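Local coordinates for protein N-acetylgalactosaminyltransferase 7 (Homo sapiens, PDB 6IWR) that belongs to the GT-A glycosyltransferases, combining a glycosyltransferase family 2 domain with a ricin-type beta-trefoil lectin domain, at residues K172-R176 against K177-E181; A247-W250 against Y251-L254. All coordinates share one frame; numbering follows the deposited sequence.

Contact 1 of 2, residues K172-R176 against K177-E181; sequences KRTPR and KYLAE
Pro175 and Arg176 meet Tyr178 and Leu179 round the tight connection between helix 160-173 and strand 179-186, the second half of a beta-alpha-beta crossover in the GT-A domain. Two backbone hydrogen bonds define the turn. Tyr178 N donates to Pro175 O at 3.1 Å, and Leu179 N donates to Arg176 O, also at 3.1 Å. Both span three residues, so two beta turns overlap and the chain winds through a short 3-10 segment before the strand begins.

Apolar packing follows the same turn. The pyrrolidine ring of Pro175 comes against the rim of the Tyr178 ring and not over a face: CB lies near the ring plane, 3.4 Å from Tyr178 CD2, with Pro175 CG next at 3.8 Å from the same CD2. Tyr178 takes up this position with CG anti to its carbonyl carbon (chi1 -53°). Over one face of its ring lies CG of the neighbouring Lys177, displaced toward the rim. Farther along, the methyl CG2 of Thr174 reaches the branch point CG of Leu179 at 4.1 Å, the two side chains standing roughly perpendicular.

The polar ends find partners outside the turn: Thr174 OG1 is hydrogen-bonded back to Val170 O on the preceding helix, and Tyr178 OH is hydrogen-bonded to Glu144 O. Thr174 and Pro175 also touch Tyr251 on helix 251-260. Leu179 keeps close to the turn that precedes it: Leu179 CB lies 3.7 Å from Arg176 O, the same oxygen that receives the amide of Leu179.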
ATOM      1  N   LYS A 172     -24.662 -29.563  -2.039  1.00 23.52           N
ATOM      2  CA  LYS A 172     -24.398 -30.528  -0.974  1.00 25.61           C
ATOM      3  C   LYS A 172     -25.257 -30.284   0.262  1.00 24.05           C
ATOM      4  O   LYS A 172     -25.725 -31.234   0.887  1.00 27.20           O
ATOM      5  CB  LYS A 172     -22.924 -30.530  -0.589  1.00 21.76           C
ATOM      6  CG  LYS A 172     -22.550 -31.762   0.199  1.00 21.61           C
ATOM      7  CD  LYS A 172     -21.044 -31.909   0.352  1.00 27.02           C
ATOM      8  CE  LYS A 172     -20.673 -33.142   1.133  1.00 27.17           C
ATOM      9  NZ  LYS A 172     -19.241 -33.109   1.530  1.00 28.62           N
ATOM     10  N   ARG A 173     -25.458 -29.037   0.659  1.00 25.30           N
ATOM     11  CA  ARG A 173     -26.025 -28.782   1.976  1.00 25.34           C
ATOM     12  C   ARG A 173     -27.443 -28.237   1.913  1.00 25.36           C
ATOM     13  O   ARG A 173     -27.971 -27.760   2.927  1.00 31.22           O
ATOM     14  CB  ARG A 173     -25.116 -27.841   2.752  1.00 26.02           C
ATOM     15  CG  ARG A 173     -23.684 -28.296   2.692  1.00 22.79           C
ATOM     16  CD  ARG A 173     -22.828 -27.514   3.622  1.00 25.17           C
ATOM     17  NE  ARG A 173     -21.543 -28.183   3.770  1.00 28.80           N
ATOM     18  CZ  ARG A 173     -20.432 -27.859   3.114  1.00 29.86           C
ATOM     19  NH1 ARG A 173     -19.325 -28.555   3.325  1.00 32.74           N
ATOM     20  NH2 ARG A 173     -20.423 -26.846   2.262  1.00 28.70           N
ATOM     21  N   THR A 174     -28.081 -28.322   0.760  1.00 24.48           N
ATOM     22  CA  THR A 174     -29.404 -27.772   0.648  1.00 24.56           C
ATOM     23  C   THR A 174     -30.386 -28.880   0.351  1.00 22.63           C
ATOM     24  O   THR A 174     -30.198 -29.629  -0.617  1.00 21.18           O
ATOM     25  CB  THR A 174     -29.446 -26.707  -0.454  1.00 22.10           C
ATOM     26  OG1 THR A 174     -28.488 -25.701  -0.140  1.00 23.08           O
ATOM     27  CG2 THR A 174     -30.768 -26.038  -0.489  1.00 20.74           C
ATOM     28  N   PRO A 175     -31.434 -29.009   1.159  1.00 25.24           N
ATOM     29  CA  PRO A 175     -32.482 -29.999   0.873  1.00 18.45           C
ATOM     30  C   PRO A 175     -32.957 -29.897  -0.571  1.00 26.70           C
ATOM     31  O   PRO A 175     -33.368 -28.834  -1.036  1.00 27.99           O
ATOM     32  CB  PRO A 175     -33.598 -29.628   1.853  1.00 21.19           C
ATOM     33  CG  PRO A 175     -32.963 -28.720   2.847  1.00 36.21           C
ATOM     34  CD  PRO A 175     -31.846 -28.021   2.165  1.00 29.40           C
ATOM     35  N   ARG A 176     -32.920 -31.031  -1.275  1.00 34.32           N
ATOM     36  CA  ARG A 176     -33.247 -31.047  -2.696  1.00 29.25           C
ATOM     37  C   ARG A 176     -34.585 -30.380  -2.981  1.00 31.09           C
ATOM     38  O   ARG A 176     -34.713 -29.622  -3.952  1.00 37.99           O
ATOM     39  CB  ARG A 176     -33.253 -32.488  -3.200  1.00 33.17           C
ATOM     40  CG  ARG A 176     -32.007 -33.267  -2.794  1.00 50.66           C
ATOM     41  CD  ARG A 176     -31.964 -34.645  -3.443  1.00 62.04           C
ATOM     42  NE  ARG A 176     -32.861 -35.585  -2.780  1.00 69.04           N
ATOM     43  CZ  ARG A 176     -32.450 -36.512  -1.922  1.00 74.66           C
ATOM     44  NH1 ARG A 176     -31.156 -36.605  -1.650  1.00 73.27           N
ATOM     45  NH2 ARG A 176     -33.318 -37.345  -1.349  1.00 77.70           N
ATOM     46  N   LYS A 177     -35.593 -30.638  -2.144  1.00 25.62           N
ATOM     47  CA  LYS A 177     -36.953 -30.236  -2.488  1.00 29.12           C
ATOM     48  C   LYS A 177     -37.157 -28.719  -2.438  1.00 32.75           C
ATOM     49  O   LYS A 177     -38.111 -28.211  -3.037  1.00 27.27           O
ATOM     50  CB  LYS A 177     -37.949 -30.943  -1.577  1.00 22.99           C
ATOM     51  CG  LYS A 177     -37.790 -30.604  -0.107  1.00 32.51           C
ATOM     52  CD  LYS A 177     -38.936 -31.177   0.710  1.00 33.91           C
ATOM     53  CE  LYS A 177     -38.670 -32.617   1.102  1.00 29.50           C
ATOM     54  NZ  LYS A 177     -38.085 -32.622   2.464  1.00 39.00           N
ATOM     55  N   TYR A 178     -36.289 -27.974  -1.750  1.00 34.72           N
ATOM     56  CA  TYR A 178     -36.424 -26.515  -1.755  1.00 26.97           C
ATOM     57  C   TYR A 178     -35.588 -25.844  -2.830  1.00 25.87           C
ATOM     58  O   TYR A 178     -35.812 -24.666  -3.112  1.00 32.39           O
ATOM     59  CB  TYR A 178     -36.077 -25.927  -0.386  1.00 23.34           C
ATOM     60  CG  TYR A 178     -36.870 -26.612   0.691  1.00 29.89           C
ATOM     61  CD1 TYR A 178     -38.207 -26.286   0.913  1.00 28.06           C
ATOM     62  CD2 TYR A 178     -36.319 -27.652   1.428  1.00 29.87           C
ATOM     63  CE1 TYR A 178     -38.947 -26.940   1.878  1.00 27.22           C
ATOM     64  CE2 TYR A 178     -37.059 -28.305   2.388  1.00 30.38           C
ATOM     65  CZ  TYR A 178     -38.363 -27.949   2.597  1.00 28.04           C
ATOM     66  OH  TYR A 178     -39.070 -28.614   3.545  1.00 35.50           O
ATOM     67  N   LEU A 179     -34.669 -26.564  -3.464  1.00 26.78           N
ATOM     68  CA  LEU A 179     -33.755 -25.978  -4.435  1.00 21.56           C
ATOM     69  C   LEU A 179     -34.386 -26.081  -5.813  1.00 29.05           C
ATOM     70  O   LEU A 179     -34.316 -27.125  -6.463  1.00 41.70           O
ATOM     71  CB  LEU A 179     -32.422 -26.694  -4.396  1.00 22.07           C
ATOM     72  CG  LEU A 179     -31.212 -25.793  -4.590  1.00 26.82           C
ATOM     73  CD1 LEU A 179     -30.163 -26.508  -5.410  1.00 26.86           C
ATOM     74  CD2 LEU A 179     -31.566 -24.463  -5.203  1.00 30.52           C
ATOM     75  N   ALA A 180     -34.984 -24.991  -6.281  1.00 29.51           N
ATOM     76  CA  ALA A 180     -35.704 -25.041  -7.547  1.00 23.40           C
ATOM     77  C   ALA A 180     -34.777 -25.039  -8.759  1.00 28.97           C
ATOM     78  O   ALA A 180     -35.146 -25.586  -9.808  1.00 29.44           O
ATOM     79  CB  ALA A 180     -36.673 -23.863  -7.631  1.00 28.80           C
ATOM     80  N   GLU A 181     -33.594 -24.426  -8.645  1.00 26.51           N
ATOM     81  CA  GLU A 181     -32.654 -24.213  -9.744  1.00 24.45           C
ATOM     82  C   GLU A 181     -31.498 -23.378  -9.209  1.00 26.17           C
ATOM     83  O   GLU A 181     -31.658 -22.613  -8.254  1.00 29.21           O
ATOM     84  CB  GLU A 181     -33.312 -23.492 -10.937  1.00 26.01           C
ATOM     85  CG  GLU A 181     -33.677 -22.043 -10.617  1.00 26.17           C
ATOM     86  CD  GLU A 181     -34.339 -21.281 -11.761  1.00 33.69           C
ATOM     87  OE1 GLU A 181     -34.217 -21.733 -12.930  1.00 32.13           O
ATOM     88  OE2 GLU A 181     -34.980 -20.226 -11.477  1.00 29.53           O
TER

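Contact 2 of 2, residues A247-W250 against Y251-L254; sequences AVNW and YAPL
Trp250 and Tyr251 form a T-shaped aromatic pair where the loop following strand 244-246 runs into helix 251-260 of the GT-A domain. The edge of the tyrosine faces the indole: the six-membered ring of Trp250 and the ring of Tyr251 have centroids 5.9 Å apart and planes at 88°. A CH-pi contact lies beside this pair, with Tyr251 CB 4.3 Å from the centroid of the five-membered ring of Trp250 and only 4° off its normal. The tyrosine therefore covers one indole face with both its CB and its ring edge. Trp250 CG sits between its own backbone N and carbonyl carbon (chi1 67°), which folds the indole back over the amide of Tyr251.

The far end of the indole meets helix 251-260. Leu254 CD2 approaches Trp250 CZ3 at 3.9 Å from an oblique direction, neither squarely over the face nor at the edge. On the pyrrole side, Trp250 NE1 is probably hydrogen-bonded to Thr174 OG1, and Tyr251 OH is hydrogen-bonded to Leu147 O and Ser149 OG. Ile238 of strand 236-240 packs against Trp250, Tyr251 and Leu254, and all three are buried.

Asn249 is the third large contributor. Its OD1 stands 3.7 Å from Pro253 CD and 3.8 Å from Ala252 CB, a van der Waals approach to the side chains of these two residues. Proline has no amide hydrogen, so Pro253 cannot donate to the backbone oxygen of Asn249 four residues earlier. Trp250 O accepts a hydrogen bond from Ser376 OG and lies 3.3 Å from Leu254 CB.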
ATOM      1  N   ALA A 247     -22.763 -22.864   4.876  1.00 29.07           N
ATOM      2  CA  ALA A 247     -22.666 -23.704   6.076  1.00 23.37           C
ATOM      3  C   ALA A 247     -23.758 -24.784   6.106  1.00 26.57           C
ATOM      4  O   ALA A 247     -24.658 -24.811   5.263  1.00 25.17           O
ATOM      5  CB  ALA A 247     -22.778 -22.848   7.323  1.00 19.64           C
ATOM      6  N   VAL A 248     -23.715 -25.678   7.120  1.00 21.10           N
ATOM      7  CA  VAL A 248     -24.716 -26.749   7.150  1.00 28.90           C
ATOM      8  C   VAL A 248     -25.984 -26.227   7.801  1.00 27.88           C
ATOM      9  O   VAL A 248     -25.944 -25.446   8.758  1.00 28.31           O
ATOM     10  CB  VAL A 248     -24.211 -28.048   7.837  1.00 28.64           C
ATOM     11  CG1 VAL A 248     -22.709 -28.238   7.705  1.00 21.99           C
ATOM     12  CG2 VAL A 248     -24.715 -28.204   9.271  1.00 22.53           C
ATOM     13  N   ASN A 249     -27.119 -26.673   7.263  1.00 27.43           N
ATOM     14  CA  ASN A 249     -28.439 -26.164   7.612  1.00 26.97           C
ATOM     15  C   ASN A 249     -28.479 -24.643   7.537  1.00 28.86           C
ATOM     16  O   ASN A 249     -28.870 -23.962   8.492  1.00 32.25           O
ATOM     17  CB  ASN A 249     -28.882 -26.648   8.988  1.00 27.15           C
ATOM     18  CG  ASN A 249     -30.315 -26.316   9.261  1.00 28.35           C
ATOM     19  OD1 ASN A 249     -31.093 -26.140   8.327  1.00 25.37           O
ATOM     20  ND2 ASN A 249     -30.681 -26.218  10.528  1.00 25.75           N
ATOM     21  N   TRP A 250     -28.070 -24.107   6.375  1.00 25.66           N
ATOM     22  CA  TRP A 250     -28.161 -22.672   6.123  1.00 25.25           C
ATOM     23  C   TRP A 250     -29.520 -22.273   5.608  1.00 25.99           C
ATOM     24  O   TRP A 250     -29.883 -21.093   5.707  1.00 30.79           O
ATOM     25  CB  TRP A 250     -27.131 -22.198   5.093  1.00 23.78           C
ATOM     26  CG  TRP A 250     -27.380 -22.742   3.713  1.00 24.39           C
ATOM     27  CD1 TRP A 250     -27.226 -24.042   3.312  1.00 26.60           C
ATOM     28  CD2 TRP A 250     -27.819 -22.014   2.543  1.00 27.11           C
ATOM     29  NE1 TRP A 250     -27.523 -24.164   1.971  1.00 25.03           N
ATOM     30  CE2 TRP A 250     -27.899 -22.946   1.477  1.00 22.92           C
ATOM     31  CE3 TRP A 250     -28.134 -20.665   2.290  1.00 26.75           C
ATOM     32  CZ2 TRP A 250     -28.293 -22.583   0.182  1.00 21.14           C
ATOM     33  CZ3 TRP A 250     -28.532 -20.304   0.990  1.00 25.05           C
ATOM     34  CH2 TRP A 250     -28.606 -21.267  -0.042  1.00 25.71           C
ATOM     35  N   TYR A 251     -30.275 -23.227   5.076  1.00 24.11           N
ATOM     36  CA  TYR A 251     -31.440 -22.905   4.273  1.00 22.75           C
ATOM     37  C   TYR A 251     -32.664 -22.608   5.132  1.00 24.68           C
ATOM     38  O   TYR A 251     -33.351 -21.600   4.923  1.00 26.27           O
ATOM     39  CB  TYR A 251     -31.721 -24.043   3.296  1.00 22.78           C
ATOM     40  CG  TYR A 251     -32.812 -23.684   2.332  1.00 26.67           C
ATOM     41  CD1 TYR A 251     -32.517 -23.024   1.150  1.00 22.92           C
ATOM     42  CD2 TYR A 251     -34.162 -23.962   2.624  1.00 26.53           C
ATOM     43  CE1 TYR A 251     -33.525 -22.660   0.264  1.00 26.74           C
ATOM     44  CE2 TYR A 251     -35.175 -23.600   1.747  1.00 23.87           C
ATOM     45  CZ  TYR A 251     -34.845 -22.944   0.569  1.00 24.19           C
ATOM     46  OH  TYR A 251     -35.821 -22.577  -0.321  1.00 24.78           O
ATOM     47  N   ALA A 252     -32.979 -23.476   6.083  1.00 23.98           N
ATOM     48  CA  ALA A 252     -34.208 -23.296   6.859  1.00 23.74           C
ATOM     49  C   ALA A 252     -34.180 -22.011   7.681  1.00 24.27           C
ATOM     50  O   ALA A 252     -35.114 -21.202   7.571  1.00 28.68           O
ATOM     51  CB  ALA A 252     -34.448 -24.532   7.734  1.00 21.65           C
ATOM     52  N   PRO A 253     -33.174 -21.762   8.502  1.00 22.85           N
ATOM     53  CA  PRO A 253     -33.076 -20.454   9.178  1.00 24.66           C
ATOM     54  C   PRO A 253     -33.240 -19.264   8.234  1.00 26.31           C
ATOM     55  O   PRO A 253     -33.904 -18.282   8.590  1.00 28.03           O
ATOM     56  CB  PRO A 253     -31.669 -20.481   9.803  1.00 26.78           C
ATOM     57  CG  PRO A 253     -31.094 -21.860   9.502  1.00 28.72           C
ATOM     58  CD  PRO A 253     -31.905 -22.505   8.458  1.00 24.88           C
ATOM     59  N   LEU A 254     -32.657 -19.331   7.030  1.00 24.95           N
ATOM     60  CA  LEU A 254     -32.673 -18.176   6.138  1.00 24.19           C
ATOM     61  C   LEU A 254     -34.041 -17.968   5.493  1.00 25.61           C
ATOM     62  O   LEU A 254     -34.490 -16.828   5.321  1.00 28.74           O
ATOM     63  CB  LEU A 254     -31.605 -18.336   5.060  1.00 27.39           C
ATOM     64  CG  LEU A 254     -31.360 -17.149   4.128  1.00 20.67           C
ATOM     65  CD1 LEU A 254     -30.474 -16.134   4.779  1.00 22.99           C
ATOM     66  CD2 LEU A 254     -30.732 -17.621   2.869  1.00 19.68           C
TER

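From the N terminus, contact 1 comes first: residues 172-181 close the short turn between helix 160-173 and strand 179-186. Contact 2 follows in series, where residues 247-254 close the bend from the loop after strand 244-246 into helix 251-260. The two neither nest nor cross, yet their centres are only 11 Å apart. The main polar tie is the probable hydrogen bond of Trp250 NE1 with Thr174 OG1 at 2.8 Å. Beside it Tyr178 CB packs 3.3 Å from Tyr251 CE2, and the two tyrosine rings meet with planes at about 30°. The helix-to-strand turn of the crossover is thus joined to the loop-to-helix bend.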